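Local coordinates for protein NADH-rubredoxin oxidoreductase (Clostridium acetobutylicum, PDB 3KLJ) that catalyses the NADH-dependent reduction of rubredoxin through a bound FAD, passing electrons along a chain that scavenges dioxygen in an obligate anaerobe, at residues 88-93 against 237-242; 117-122 against 150-155; 191-196 against 330-335. One frame throughout, in Å; residues are numbered along the deposited sequence. Where two conformers were deposited one is given.

Contact 1 of 3, residues 88-93 against 237-242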
ATOM      1  N   ILE A  88      13.302  15.262 -14.789  1.00 21.17           N
ATOM      2  CA  ILE A  88      12.251  16.176 -15.228  1.00 20.87           C
ATOM      3  C   ILE A  88      12.841  17.581 -15.365  1.00 20.80           C
ATOM      4  O   ILE A  88      13.519  18.068 -14.457  1.00 20.42           O
ATOM      5  CB  ILE A  88      11.028  16.227 -14.258  1.00 20.85           C
ATOM      6  CG1 ILE A  88      10.432  14.840 -14.023  1.00 20.06           C
ATOM      7  CG2 ILE A  88       9.941  17.152 -14.819  1.00 21.28           C
ATOM      8  CD1 ILE A  88       9.436  14.790 -12.851  1.00 21.08           C
ATOM      9  N   ASP A  89      12.579  18.211 -16.510  1.00 20.67           N
ATOM     10  CA  ASP A  89      12.920  19.611 -16.761  1.00 21.18           C
ATOM     11  C   ASP A  89      11.618  20.421 -16.912  1.00 21.32           C
ATOM     12  O   ASP A  89      11.107  20.593 -18.021  1.00 21.44           O
ATOM     13  CB  ASP A  89      13.812  19.704 -18.006  1.00 20.98           C
ATOM     14  CG  ASP A  89      14.114  21.132 -18.428  1.00 21.42           C
ATOM     15  OD1 ASP A  89      14.707  21.285 -19.512  1.00 21.60           O
ATOM     16  OD2 ASP A  89      13.777  22.095 -17.701  1.00 22.42           O
ATOM     17  N   PRO A  90      11.069  20.908 -15.782  1.00 21.69           N
ATOM     18  CA  PRO A  90       9.769  21.582 -15.761  1.00 21.70           C
ATOM     19  C   PRO A  90       9.614  22.824 -16.625  1.00 21.87           C
ATOM     20  O   PRO A  90       8.505  23.069 -17.106  1.00 21.62           O
ATOM     21  CB  PRO A  90       9.604  21.952 -14.290  1.00 22.18           C
ATOM     22  CG  PRO A  90      10.282  20.810 -13.580  1.00 21.93           C
ATOM     23  CD  PRO A  90      11.529  20.605 -14.413  1.00 21.91           C
ATOM     24  N   ASN A  91      10.683  23.605 -16.806  1.00 21.78           N
ATOM     25  CA  ASN A  91      10.612  24.850 -17.574  0.50 21.92           C
ATOM     26  C   ASN A  91      10.563  24.612 -19.082  1.00 21.87           C
ATOM     27  O   ASN A  91       9.964  25.389 -19.829  1.00 22.30           O
ATOM     28  CB  ASN A  91      11.779  25.781 -17.222  0.50 22.02           C
ATOM     29  CG  ASN A  91      11.749  26.231 -15.777  0.50 22.00           C
ATOM     30  OD1 ASN A  91      11.384  27.365 -15.476  0.50 23.00           O
ATOM     31  ND2 ASN A  91      12.125  25.341 -14.873  0.50 22.89           N
ATOM     32  N   ASN A  92      11.212  23.538 -19.524  1.00 21.35           N
ATOM     33  CA  ASN A  92      11.186  23.138 -20.931  1.00 21.14           C
ATOM     34  C   ASN A  92      10.151  22.041 -21.188  1.00 21.16           C
ATOM     35  O   ASN A  92       9.937  21.624 -22.334  1.00 21.15           O
ATOM     36  CB  ASN A  92      12.571  22.673 -21.388  1.00 21.08           C
ATOM     37  CG  ASN A  92      13.554  23.816 -21.531  1.00 21.32           C
ATOM     38  OD1 ASN A  92      14.519  23.914 -20.777  1.00 21.65           O
ATOM     39  ND2 ASN A  92      13.313  24.689 -22.502  1.00 20.92           N
ATOM     40  N   LYS A  93       9.513  21.594 -20.109  1.00 20.86           N
ATOM     41  CA  LYS A  93       8.498  20.545 -20.149  1.00 21.09           C
ATOM     42  C   LYS A  93       9.020  19.290 -20.847  1.00 20.74           C
ATOM     43  O   LYS A  93       8.399  18.769 -21.772  1.00 20.85           O
ATOM     44  CB  LYS A  93       7.198  21.062 -20.781  1.00 21.16           C
ATOM     45  CG  LYS A  93       6.502  22.137 -19.948  1.00 21.84           C
ATOM     46  CD  LYS A  93       5.084  22.391 -20.430  1.00 21.71           C
ATOM     47  CE  LYS A  93       4.266  23.116 -19.369  1.00 20.82           C
ATOM     48  NZ  LYS A  93       2.875  23.353 -19.837  1.00 18.57           N
ATOM     49  N   LYS A 237      14.669  14.766  -7.961  1.00 22.79           N
ATOM     50  CA  LYS A 237      15.773  15.311  -7.132  1.00 23.62           C
ATOM     51  C   LYS A 237      16.371  16.672  -7.531  1.00 23.54           C
ATOM     52  O   LYS A 237      16.807  17.441  -6.663  1.00 24.24           O
ATOM     53  CB  LYS A 237      16.913  14.286  -6.981  1.00 23.75           C
ATOM     54  CG  LYS A 237      17.642  13.943  -8.277  1.00 24.58           C
ATOM     55  CD  LYS A 237      19.063  13.424  -8.031  1.00 27.43           C
ATOM     56  CE  LYS A 237      19.111  11.901  -7.981  1.00 29.23           C
ATOM     57  NZ  LYS A 237      18.721  11.279  -9.282  1.00 30.39           N
ATOM     58  N   ASP A 238      16.403  16.951  -8.832  1.00 23.23           N
ATOM     59  CA  ASP A 238      17.002  18.199  -9.308  0.50 22.95           C
ATOM     60  C   ASP A 238      15.984  19.330  -9.468  1.00 22.64           C
ATOM     61  O   ASP A 238      16.358  20.474  -9.717  1.00 23.04           O
ATOM     62  CB  ASP A 238      17.772  17.972 -10.611  0.50 23.06           C
ATOM     63  CG  ASP A 238      19.132  17.338 -10.380  0.50 22.96           C
ATOM     64  OD1 ASP A 238      19.532  17.182  -9.205  0.50 22.28           O
ATOM     65  OD2 ASP A 238      19.805  17.000 -11.378  0.50 23.36           O
ATOM     66  N   THR A 239      14.707  19.020  -9.279  1.00 21.95           N
ATOM     67  CA  THR A 239      13.648  20.001  -9.492  1.00 20.76           C
ATOM     68  C   THR A 239      13.224  20.665  -8.188  1.00 20.36           C
ATOM     69  O   THR A 239      13.679  20.283  -7.109  1.00 19.68           O
ATOM     70  CB  THR A 239      12.419  19.346 -10.137  1.00 20.33           C
ATOM     71  OG1 THR A 239      11.668  18.658  -9.129  1.00 20.06           O
ATOM     72  CG2 THR A 239      12.839  18.361 -11.226  1.00 19.97           C
ATOM     73  N   GLU A 240      12.334  21.645  -8.299  1.00 19.90           N
ATOM     74  CA  GLU A 240      11.760  22.280  -7.126  1.00 20.13           C
ATOM     75  C   GLU A 240      10.404  21.691  -6.737  1.00 19.48           C
ATOM     76  O   GLU A 240       9.641  22.323  -6.013  1.00 19.47           O
ATOM     77  CB  GLU A 240      11.672  23.799  -7.323  1.00 20.36           C
ATOM     78  CG  GLU A 240      13.028  24.487  -7.419  1.00 23.50           C
ATOM     79  CD  GLU A 240      13.915  24.201  -6.221  1.00 27.02           C
ATOM     80  OE1 GLU A 240      15.019  23.644  -6.409  1.00 28.43           O
ATOM     81  OE2 GLU A 240      13.502  24.518  -5.086  1.00 29.00           O
ATOM     82  N   ILE A 241      10.107  20.480  -7.211  1.00 18.95           N
ATOM     83  CA  ILE A 241       8.861  19.806  -6.844  1.00 18.28           C
ATOM     84  C   ILE A 241       8.914  19.470  -5.348  1.00 18.32           C
ATOM     85  O   ILE A 241       9.817  18.764  -4.888  1.00 18.25           O
ATOM     86  CB  ILE A 241       8.625  18.518  -7.675  1.00 18.33           C
ATOM     87  CG1 ILE A 241       8.371  18.868  -9.153  1.00 16.97           C
ATOM     88  CG2 ILE A 241       7.457  17.697  -7.091  1.00 18.29           C
ATOM     89  CD1 ILE A 241       8.628  17.723 -10.114  1.00 17.62           C
ATOM     90  N   ALA A 242       7.954  19.995  -4.594  1.00 17.71           N
ATOM     91  CA  ALA A 242       7.983  19.858  -3.141  1.00 16.96           C
ATOM     92  C   ALA A 242       7.666  18.435  -2.737  1.00 16.62           C
ATOM     93  O   ALA A 242       6.794  17.792  -3.327  1.00 15.82           O
ATOM     94  CB  ALA A 242       7.016  20.830  -2.484  1.00 16.93           C
TER
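I88, near the end of strand 85-89, and P90 just beyond it meet T239 and I241 in an irregular loop that contains an ST turn. The contact lies within the FAD-binding domain, itself assembled from two separate parts of the chain, in this glutathione-reductase-type fold. Strand 85-89 is an outer strand of the small antiparallel three-stranded sheet, while 237-242 links strands 229-231 and 247-249.

Apolar packing carries the contact. One methyl, T239 CG2, faces the first segment and serves both of its residues: it stands 4.1 Å from I88 CB and an equal 4.1 Å from P90 CD, the ring of P90 and the threonine side chain crossing at about a right angle. Deeper in, the two isoleucines also cross at about a right angle and meet through their terminal methyls, CD1 of I88 lying 4.1 Å from CD1 of I241. Both have CG1 anti to the carbonyl carbon, which carries each CD1 toward the other. L108 and I110 of the central parallel sheet back I88, and I110 and I260 back I241, so the pair packs against that sheet.

Of the polar groups, the carbonyl oxygen I88 O is nearest to the second segment, 3.3 Å from T239 CG2, a polar-to-methyl approach without a bond.

Hydrogen bonds stay on the loop side and fix the rotation of T239. With chi1 at 79°, OG1 sits between the backbone N and the carbonyl carbon, leaving CG2 to face I88 and P90. The hydroxyl is also hydrogen-bonded to I236 O, just before the segment. The same oxygen closes the ST turn, accepting from I241 N at 3.1 Å with an N-H...O angle of 164°.

Contact 2 of 3, residues 117-122 against 150-155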
ATOM      1  N   ASN A 117      11.173  -0.870   1.016  1.00 17.54           N
ATOM      2  CA  ASN A 117      12.305  -0.619   1.896  1.00 18.40           C
ATOM      3  C   ASN A 117      13.256  -1.809   1.871  1.00 19.16           C
ATOM      4  O   ASN A 117      12.834  -2.958   1.993  1.00 19.12           O
ATOM      5  CB  ASN A 117      11.851  -0.376   3.335  1.00 18.12           C
ATOM      6  CG  ASN A 117      11.028   0.888   3.488  1.00 18.00           C
ATOM      7  OD1 ASN A 117      11.296   1.912   2.855  1.00 15.62           O
ATOM      8  ND2 ASN A 117      10.013   0.819   4.342  1.00 16.58           N
ATOM      9  N   LYS A 118      14.540  -1.531   1.697  1.00 20.48           N
ATOM     10  CA  LYS A 118      15.544  -2.584   1.670  1.00 21.52           C
ATOM     11  C   LYS A 118      16.323  -2.602   2.970  1.00 21.50           C
ATOM     12  O   LYS A 118      16.852  -1.578   3.400  1.00 21.65           O
ATOM     13  CB  LYS A 118      16.477  -2.426   0.465  1.00 21.98           C
ATOM     14  CG  LYS A 118      16.047  -3.226  -0.769  1.00 24.41           C
ATOM     15  CD  LYS A 118      14.996  -2.492  -1.592  1.00 27.63           C
ATOM     16  CE  LYS A 118      14.330  -3.392  -2.634  1.00 28.83           C
ATOM     17  NZ  LYS A 118      13.290  -2.640  -3.417  1.00 28.26           N
ATOM     18  N   ILE A 119      16.356  -3.769   3.606  1.00 21.59           N
ATOM     19  CA  ILE A 119      17.177  -3.981   4.791  1.00 21.73           C
ATOM     20  C   ILE A 119      18.188  -5.105   4.559  1.00 21.77           C
ATOM     21  O   ILE A 119      17.981  -5.981   3.717  1.00 21.91           O
ATOM     22  CB  ILE A 119      16.333  -4.296   6.039  1.00 21.71           C
ATOM     23  CG1 ILE A 119      15.407  -5.493   5.785  1.00 22.09           C
ATOM     24  CG2 ILE A 119      15.547  -3.054   6.489  1.00 21.91           C
ATOM     25  CD1 ILE A 119      15.004  -6.233   7.043  1.00 21.75           C
ATOM     26  N   LYS A 120      19.289  -5.061   5.299  1.00 21.63           N
ATOM     27  CA  LYS A 120      20.261  -6.142   5.283  1.00 21.36           C
ATOM     28  C   LYS A 120      19.799  -7.236   6.245  1.00 20.91           C
ATOM     29  O   LYS A 120      19.372  -6.943   7.363  1.00 20.92           O
ATOM     30  CB  LYS A 120      21.636  -5.618   5.691  1.00 21.67           C
ATOM     31  CG  LYS A 120      22.788  -6.206   4.904  1.00 21.74           C
ATOM     32  CD  LYS A 120      22.947  -5.496   3.565  1.00 22.72           C
ATOM     33  CE  LYS A 120      24.381  -5.569   3.083  1.00 21.68           C
ATOM     34  NZ  LYS A 120      24.597  -4.718   1.882  1.00 22.76           N
ATOM     35  N   VAL A 121      19.848  -8.485   5.789  1.00 20.36           N
ATOM     36  CA  VAL A 121      19.482  -9.642   6.611  1.00 19.91           C
ATOM     37  C   VAL A 121      20.696 -10.565   6.734  1.00 20.05           C
ATOM     38  O   VAL A 121      21.186 -11.066   5.721  1.00 20.16           O
ATOM     39  CB  VAL A 121      18.303 -10.442   5.999  1.00 19.98           C
ATOM     40  CG1 VAL A 121      17.997 -11.691   6.829  1.00 18.72           C
ATOM     41  CG2 VAL A 121      17.062  -9.571   5.861  1.00 19.47           C
ATOM     42  N   PRO A 122      21.180 -10.797   7.972  1.00 19.89           N
ATOM     43  CA  PRO A 122      22.373 -11.626   8.148  1.00 19.98           C
ATOM     44  C   PRO A 122      22.087 -13.083   7.791  1.00 19.94           C
ATOM     45  O   PRO A 122      20.993 -13.586   8.088  1.00 20.12           O
ATOM     46  CB  PRO A 122      22.689 -11.491   9.645  1.00 20.07           C
ATOM     47  CG  PRO A 122      21.783 -10.402  10.166  1.00 19.85           C
ATOM     48  CD  PRO A 122      20.607 -10.380   9.263  1.00 19.90           C
ATOM     49  N   PHE A 150      10.883 -17.748   4.678  1.00 15.06           N
ATOM     50  CA  PHE A 150      10.982 -17.017   5.938  1.00 14.33           C
ATOM     51  C   PHE A 150      10.715 -15.547   5.649  1.00 14.43           C
ATOM     52  O   PHE A 150      11.494 -14.898   4.936  1.00 13.68           O
ATOM     53  CB  PHE A 150      12.357 -17.230   6.587  1.00 14.06           C
ATOM     54  CG  PHE A 150      12.492 -16.621   7.961  1.00 13.36           C
ATOM     55  CD1 PHE A 150      11.618 -16.975   8.996  1.00 13.23           C
ATOM     56  CD2 PHE A 150      13.513 -15.717   8.233  1.00 11.67           C
ATOM     57  CE1 PHE A 150      11.746 -16.414  10.266  1.00 11.37           C
ATOM     58  CE2 PHE A 150      13.652 -15.153   9.499  1.00 10.61           C
ATOM     59  CZ  PHE A 150      12.765 -15.504  10.518  1.00 11.32           C
ATOM     60  N   ILE A 151       9.597 -15.039   6.171  1.00 14.25           N
ATOM     61  CA  ILE A 151       9.192 -13.661   5.936  1.00 14.92           C
ATOM     62  C   ILE A 151       9.586 -12.771   7.114  1.00 15.01           C
ATOM     63  O   ILE A 151       9.138 -12.979   8.242  1.00 15.35           O
ATOM     64  CB  ILE A 151       7.664 -13.539   5.623  1.00 15.44           C
ATOM     65  CG1 ILE A 151       7.329 -14.255   4.312  1.00 15.91           C
ATOM     66  CG2 ILE A 151       7.229 -12.076   5.500  1.00 14.90           C
ATOM     67  CD1 ILE A 151       6.660 -15.582   4.483  1.00 17.90           C
ATOM     68  N   ILE A 152      10.438 -11.789   6.841  1.00 14.60           N
ATOM     69  CA  ILE A 152      10.872 -10.824   7.845  1.00 14.53           C
ATOM     70  C   ILE A 152      10.034  -9.550   7.729  1.00 14.96           C
ATOM     71  O   ILE A 152       9.966  -8.932   6.654  1.00 14.99           O
ATOM     72  CB  ILE A 152      12.390 -10.507   7.698  1.00 14.41           C
ATOM     73  CG1 ILE A 152      13.226 -11.730   8.118  1.00 14.58           C
ATOM     74  CG2 ILE A 152      12.766  -9.257   8.501  1.00 13.89           C
ATOM     75  CD1 ILE A 152      14.710 -11.583   7.919  1.00 15.08           C
ATOM     76  N   GLY A 153       9.405  -9.152   8.833  1.00 15.22           N
ATOM     77  CA  GLY A 153       8.553  -7.960   8.848  1.00 16.15           C
ATOM     78  C   GLY A 153       7.203  -8.248   9.465  1.00 16.58           C
ATOM     79  O   GLY A 153       6.578  -9.266   9.163  1.00 17.41           O
ATOM     80  N   GLY A 154       6.741  -7.347  10.327  1.00 17.01           N
ATOM     81  CA  GLY A 154       5.604  -7.639  11.196  1.00 16.24           C
ATOM     82  C   GLY A 154       4.232  -7.185  10.753  1.00 16.13           C
ATOM     83  O   GLY A 154       3.291  -7.226  11.552  1.00 15.62           O
ATOM     84  N   GLY A 155       4.117  -6.760   9.489  1.00 15.85           N
ATOM     85  CA  GLY A 155       2.900  -6.127   8.973  1.00 15.45           C
ATOM     86  C   GLY A 155       1.934  -7.025   8.222  1.00 15.71           C
ATOM     87  O   GLY A 155       2.158  -8.224   8.071  1.00 15.16           O
TER
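V121 and I152 reach toward each other tip to tip, and I119, from the same segment as V121, touches another branch of that isoleucine. The site is in the NADH-binding domain. Strand 149-152 runs there into a glycine-rich turn, and G153 and G155 fit the GxGxxG pattern of a Rossmann-type dinucleotide fold, with G155 at the N-cap of the following helix.

I152 uses two branches. Its long arm is extended (chi2 175°) and brings CD1 up against the fork of V121, 3.5 Å from CG1 and 3.7 Å from CG2; the first pair is tighter than ordinary van der Waals contact. V121 has CG1 anti to its amide nitrogen and CG2 anti to its carbonyl carbon, and both methyls therefore face the strand.

The shorter branch of I152 meets I119, whose side chain crosses it obliquely. T225 of strand 222-225, next to 149-152 in the parallel sheet, touches both I119 and V121, so the connecting segment 117-122 packs across two adjacent strands. Here I119 CD1 rests 4.0 Å from I152 CG2.

Contact 3 of 3, residues 191-196 against 330-335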
ATOM      1  N   GLY A 191      -2.150  -7.494  19.320  1.00  3.92           N
ATOM      2  CA  GLY A 191      -1.168  -8.218  18.519  1.00  4.33           C
ATOM      3  C   GLY A 191      -0.931  -9.644  18.979  1.00  4.68           C
ATOM      4  O   GLY A 191      -0.716 -10.547  18.156  1.00  4.70           O
ATOM      5  N   LEU A 192      -0.931  -9.850  20.295  1.00  5.19           N
ATOM      6  CA  LEU A 192      -0.757 -11.181  20.850  1.00  5.56           C
ATOM      7  C   LEU A 192      -2.013 -12.021  20.631  1.00  6.19           C
ATOM      8  O   LEU A 192      -1.922 -13.217  20.375  1.00  6.27           O
ATOM      9  CB  LEU A 192      -0.384 -11.117  22.341  1.00  6.03           C
ATOM     10  CG  LEU A 192       1.039 -10.614  22.628  1.00  6.12           C
ATOM     11  CD1 LEU A 192       1.298 -10.615  24.129  1.00  6.64           C
ATOM     12  CD2 LEU A 192       2.116 -11.442  21.888  1.00  5.06           C
ATOM     13  N   PHE A 193      -3.183 -11.390  20.710  1.00  6.26           N
ATOM     14  CA  PHE A 193      -4.424 -12.048  20.326  1.00  6.95           C
ATOM     15  C   PHE A 193      -4.297 -12.541  18.875  1.00  7.25           C
ATOM     16  O   PHE A 193      -4.566 -13.713  18.582  1.00  6.89           O
ATOM     17  CB  PHE A 193      -5.613 -11.089  20.507  1.00  7.46           C
ATOM     18  CG  PHE A 193      -6.953 -11.688  20.163  1.00  8.64           C
ATOM     19  CD1 PHE A 193      -7.435 -11.651  18.851  1.00 11.04           C
ATOM     20  CD2 PHE A 193      -7.742 -12.266  21.151  1.00 10.73           C
ATOM     21  CE1 PHE A 193      -8.679 -12.195  18.529  1.00 11.76           C
ATOM     22  CE2 PHE A 193      -8.993 -12.813  20.842  1.00 11.80           C
ATOM     23  CZ  PHE A 193      -9.460 -12.782  19.534  1.00 10.67           C
ATOM     24  N   LEU A 194      -3.863 -11.654  17.979  1.00  7.01           N
ATOM     25  CA  LEU A 194      -3.667 -12.007  16.588  1.00  7.88           C
ATOM     26  C   LEU A 194      -2.598 -13.111  16.415  1.00  8.48           C
ATOM     27  O   LEU A 194      -2.825 -14.096  15.710  1.00  8.26           O
ATOM     28  CB  LEU A 194      -3.307 -10.753  15.768  1.00  8.04           C
ATOM     29  CG  LEU A 194      -3.080 -10.946  14.266  1.00  8.31           C
ATOM     30  CD1 LEU A 194      -4.403 -11.299  13.576  1.00 10.09           C
ATOM     31  CD2 LEU A 194      -2.468  -9.684  13.645  1.00  7.37           C
ATOM     32  N   LYS A 195      -1.449 -12.953  17.070  1.00  9.34           N
ATOM     33  CA  LYS A 195      -0.389 -13.975  17.035  1.00 10.16           C
ATOM     34  C   LYS A 195      -0.934 -15.367  17.398  1.00 11.26           C
ATOM     35  O   LYS A 195      -0.629 -16.343  16.717  1.00 11.28           O
ATOM     36  CB  LYS A 195       0.760 -13.609  17.979  1.00 10.19           C
ATOM     37  CG  LYS A 195       1.941 -14.595  17.928  1.00 10.48           C
ATOM     38  CD  LYS A 195       2.888 -14.431  19.096  1.00  8.34           C
ATOM     39  CE  LYS A 195       4.029 -15.449  19.021  1.00  7.37           C
ATOM     40  NZ  LYS A 195       3.578 -16.875  19.109  1.00  6.89           N
ATOM     41  N   ASP A 196      -1.745 -15.442  18.458  1.00 11.76           N
ATOM     42  CA  ASP A 196      -2.359 -16.703  18.909  0.50 12.56           C
ATOM     43  C   ASP A 196      -3.257 -17.304  17.834  1.00 12.85           C
ATOM     44  O   ASP A 196      -3.139 -18.484  17.497  1.00 13.33           O
ATOM     45  CB  ASP A 196      -3.143 -16.491  20.218  0.50 12.46           C
ATOM     46  CG  ASP A 196      -4.202 -17.575  20.473  0.50 12.94           C
ATOM     47  OD1 ASP A 196      -3.896 -18.781  20.369  0.50 13.90           O
ATOM     48  OD2 ASP A 196      -5.351 -17.215  20.802  0.50 13.13           O
ATOM     49  N   ARG A 330     -10.797  -2.480  27.048  1.00 19.65           N
ATOM     50  CA  ARG A 330     -10.349  -3.643  26.310  1.00 20.43           C
ATOM     51  C   ARG A 330     -11.313  -4.802  26.555  1.00 20.52           C
ATOM     52  O   ARG A 330     -11.830  -4.955  27.655  1.00 20.08           O
ATOM     53  CB  ARG A 330      -8.933  -4.008  26.765  1.00 20.48           C
ATOM     54  CG  ARG A 330      -8.257  -5.129  25.998  1.00 21.70           C
ATOM     55  CD  ARG A 330      -6.793  -5.285  26.427  1.00 22.61           C
ATOM     56  NE  ARG A 330      -5.966  -4.144  26.010  1.00 23.84           N
ATOM     57  CZ  ARG A 330      -5.542  -3.162  26.812  1.00 23.19           C
ATOM     58  NH1 ARG A 330      -5.848  -3.156  28.110  1.00 20.69           N
ATOM     59  NH2 ARG A 330      -4.800  -2.178  26.309  1.00 21.74           N
ATOM     60  N   SER A 331     -11.554  -5.602  25.519  1.00 20.89           N
ATOM     61  CA  SER A 331     -12.332  -6.831  25.641  1.00 21.29           C
ATOM     62  C   SER A 331     -11.667  -7.945  24.847  1.00 22.28           C
ATOM     63  O   SER A 331     -11.371  -7.772  23.659  1.00 22.16           O
ATOM     64  CB  SER A 331     -13.766  -6.617  25.141  1.00 21.36           C
ATOM     65  OG  SER A 331     -14.482  -7.843  25.099  1.00 21.05           O
ATOM     66  N   THR A 332     -11.420  -9.073  25.506  1.00 22.44           N
ATOM     67  CA  THR A 332     -10.907 -10.262  24.841  1.00 23.26           C
ATOM     68  C   THR A 332     -11.958 -11.364  24.933  1.00 23.87           C
ATOM     69  O   THR A 332     -12.372 -11.749  26.024  1.00 24.17           O
ATOM     70  CB  THR A 332      -9.575 -10.746  25.474  1.00 23.09           C
ATOM     71  OG1 THR A 332      -8.605  -9.695  25.419  1.00 22.47           O
ATOM     72  CG2 THR A 332      -9.030 -11.973  24.749  1.00 23.02           C
ATOM     73  N   GLN A 333     -12.390 -11.851  23.776  1.00 24.37           N
ATOM     74  CA  GLN A 333     -13.336 -12.963  23.692  1.00 24.66           C
ATOM     75  C   GLN A 333     -12.722 -14.057  22.825  1.00 24.61           C
ATOM     76  O   GLN A 333     -11.621 -13.881  22.316  1.00 24.58           O
ATOM     77  CB  GLN A 333     -14.659 -12.479  23.102  1.00 24.56           C
ATOM     78  CG  GLN A 333     -15.367 -11.425  23.950  1.00 25.40           C
ATOM     79  CD  GLN A 333     -16.575 -10.836  23.256  1.00 25.91           C
ATOM     80  OE1 GLN A 333     -17.353 -11.556  22.629  1.00 26.83           O
ATOM     81  NE2 GLN A 333     -16.746  -9.520  23.368  1.00 26.21           N
ATOM     82  N   GLU A 334     -13.424 -15.178  22.664  1.00 24.66           N
ATOM     83  CA  GLU A 334     -12.934 -16.288  21.842  1.00 24.80           C
ATOM     84  C   GLU A 334     -12.860 -15.919  20.355  1.00 24.39           C
ATOM     85  O   GLU A 334     -11.942 -16.320  19.656  1.00 24.50           O
ATOM     86  CB  GLU A 334     -13.795 -17.545  22.055  1.00 25.08           C
ATOM     87  CG  GLU A 334     -13.283 -18.820  21.354  1.00 26.03           C
ATOM     88  CD  GLU A 334     -11.977 -19.372  21.939  1.00 28.06           C
ATOM     89  OE1 GLU A 334     -11.880 -19.511  23.178  1.00 29.12           O
ATOM     90  OE2 GLU A 334     -11.049 -19.689  21.157  1.00 28.61           O
ATOM     91  N   ASP A 335     -13.826 -15.133  19.898  1.00 24.14           N
ATOM     92  CA  ASP A 335     -13.991 -14.809  18.484  1.00 23.50           C
ATOM     93  C   ASP A 335     -13.494 -13.408  18.123  1.00 22.68           C
ATOM     94  O   ASP A 335     -13.277 -13.114  16.949  1.00 22.48           O
ATOM     95  CB  ASP A 335     -15.474 -14.943  18.084  1.00 23.83           C
ATOM     96  CG  ASP A 335     -16.440 -14.407  19.157  1.00 24.86           C
ATOM     97  OD1 ASP A 335     -17.365 -13.634  18.806  1.00 25.17           O
ATOM     98  OD2 ASP A 335     -16.290 -14.764  20.351  1.00 25.57           O
TER
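F193, projecting from helix 188-199 of the NADH-binding domain, presses its ring against T332 and Q333 where strand 327-332 of the C-terminal domain runs out into a turn. This one aromatic side chain makes the tight part of this contact between the domains. With CG anti to the backbone N (chi1 -179°), the ring extends outward from the helix and its CD2-CE2-CZ side comes up to 330-335. The carbonyl oxygen Q333 O lies in the ring plane at the edge, 3.2 Å from CE2. T332 adds its methyl, CG2 being 3.8 Å from F193 CD2; it approaches obliquely, and the two side chains lie alongside each other, pointing opposite ways.

Beyond CZ the packing thins. The turn passes the ring tip with backbone atoms, E334 O at 4.3 Å from F193 CZ, while the side chains of Q333, E334 and D335 leave their backbone pointing away from the helix. This is the exposed side, where Q333 NE2 makes a weak bond of 3.3 Å to S331 OG. D196 and E334 are like-charged, yet their nearest carboxylate oxygens, OD2 and OE2, stay 6.2 Å apart.

Polar partners flank the aromatic contact. K197 donates to the carbonyl of E334, and R330 forms salt bridges with D187 and D189. A phenyl edge carries slight positive charge and a carbonyl oxygen slight negative, so the meeting of F193 with Q333 is probably mildly attractive, consistent with a small surface contact in which one aromatic edge and flanking polar bonds join the two domains.

Overall arrangement
Read together, the three contacts follow the protein's modular plan: contact 1 is internal to the FAD-binding domain, contact 2 to the NADH-binding domain, and contact 3 joins the latter to the C-terminal domain. Contact 1 is near the cofactor, the I88 side chain being about 9 Å from FAD and about 6 Å from that of A85, which binds it. Contacts 2 and 3 are away from the annotated sites but close to each other, nearest atoms about 7 Å apart, whereas contacts 1 and 3 have centres 50 Å apart on opposite sides of the chain's centre. Along the sequence, contact 2 closes before contact 3 opens, and both segments of contact 2 fall between those of contact 1.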